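Local coordinates for protein polyketide cyclase / dehydrase and lipid transport (Nitrosospira multiformis, PDB 3P51) that is of unknown function but, as a Bet v 1-like member of the polyketide cyclase/dehydrase and lipid transport family, probably binds a hydrophobic ligand, at residues A[82-85]-A[86-89]. Sequence-based numbering, arbitrary orientation.
Sequences PVSS and GEIY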
# COMPACT_ATOMS: atom_id res chain seq x y z
N PRO A 82 3.59 -11.94 -27.75
CA PRO A 82 4.13 -12.85 -26.74
C PRO A 82 3.45 -12.77 -25.37
O PRO A 82 4.05 -13.20 -24.38
CB PRO A 82 5.57 -12.35 -26.61
CG PRO A 82 5.40 -10.86 -26.70
CD PRO A 82 4.28 -10.64 -27.71
N VAL A 83 2.24 -12.22 -25.29
CA VAL A 83 1.49 -12.23 -24.03
C VAL A 83 0.24 -13.11 -24.06
O VAL A 83 -0.74 -12.81 -23.39
CB VAL A 83 1.10 -10.80 -23.57
CG1 VAL A 83 2.33 -10.02 -23.10
CG2 VAL A 83 0.38 -10.07 -24.69
N SER A 84 0.29 -14.21 -24.82
CA SER A 84 -0.82 -15.15 -24.85
C SER A 84 -0.83 -15.96 -23.55
O SER A 84 0.18 -16.03 -22.85
CB SER A 84 -0.70 -16.10 -26.04
OG SER A 84 0.27 -17.10 -25.80
N SER A 85 -1.96 -16.61 -23.27
CA SER A 85 -2.09 -17.36 -22.02
C SER A 85 -1.26 -18.63 -22.03
O SER A 85 -1.10 -19.28 -21.00
CB SER A 85 -3.56 -17.66 -21.70
OG SER A 85 -4.24 -18.22 -22.80
N GLY A 86 -0.73 -18.98 -23.21
CA GLY A 86 0.14 -20.13 -23.34
C GLY A 86 1.56 -19.79 -22.95
O GLY A 86 2.34 -20.68 -22.62
N GLU A 87 1.91 -18.51 -22.96
CA GLU A 87 3.28 -18.13 -22.63
C GLU A 87 3.47 -17.34 -21.33
O GLU A 87 4.56 -17.35 -20.76
CB GLU A 87 3.97 -17.45 -23.82
CG GLU A 87 3.18 -16.31 -24.42
CD GLU A 87 3.33 -16.24 -25.93
OE1 GLU A 87 4.38 -16.68 -26.46
OE2 GLU A 87 2.40 -15.75 -26.59
N ILE A 88 2.42 -16.68 -20.84
CA ILE A 88 2.49 -16.02 -19.54
C ILE A 88 1.29 -16.35 -18.67
O ILE A 88 0.28 -16.86 -19.17
CB ILE A 88 2.59 -14.48 -19.67
CG1 ILE A 88 1.28 -13.89 -20.21
CG2 ILE A 88 3.76 -14.10 -20.57
CD1 ILE A 88 1.19 -12.34 -20.09
N TYR A 89 1.39 -16.08 -17.37
CA TYR A 89 0.24 -16.19 -16.48
C TYR A 89 0.26 -15.13 -15.38
O TYR A 89 1.29 -14.49 -15.14
CB TYR A 89 0.09 -17.61 -15.89
CG TYR A 89 1.24 -18.11 -15.03
CD1 TYR A 89 1.18 -18.03 -13.64
CD2 TYR A 89 2.36 -18.71 -15.61
CE1 TYR A 89 2.22 -18.52 -12.85
CE2 TYR A 89 3.40 -19.20 -14.83
CZ TYR A 89 3.33 -19.10 -13.45
OH TYR A 89 4.37 -19.58 -12.68
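The carbonyl of Ser84 closes a type I beta turn by accepting Glu87 N (N to Ser84 O 3.0 Å), and it takes a second bond from Ile88 N (N to Ser84 O 3.1 Å), adding an overlapping alpha turn. The two donors reach Ser84 O from different directions: Ile88 N almost straight on, at a C=O...N angle of 169°, Glu87 N from above the carbonyl plane. The Glu87 side chain runs back alongside Pro82 to Ser84, CG lying between its own backbone N and carbonyl carbon (chi1 51°) and passing between Pro82 O and Ser84 OG. Glu87 OE2 then receives Ser84 N on the anti lone pair (3.2 Å) and Ser84 OG from above the carboxylate plane (2.6 Å). Ser84 OG also meets Gly86 N in a weak bond of 3.4 Å, an ST-turn contact. Apart from these polar bonds, Val83 and Ile88 lie side by side, Val83 CB 3.8 Å from Ile88 CD1; Val83 rests on Ala121 and Met125, Ile88 on Trp114 of strand 105-116. The loop connects strands 71-78 and 88-100 of the Bet v 1-like sheet and packs on the C-terminal helix 120-139 through Val83. Because Ser81 OG is a further partner of Glu87 OE2, this oxygen of Glu87 is gripped by three neutral groups, which would tend to stabilise its negative charge and hold the Glu87 side chain against residues 82-84.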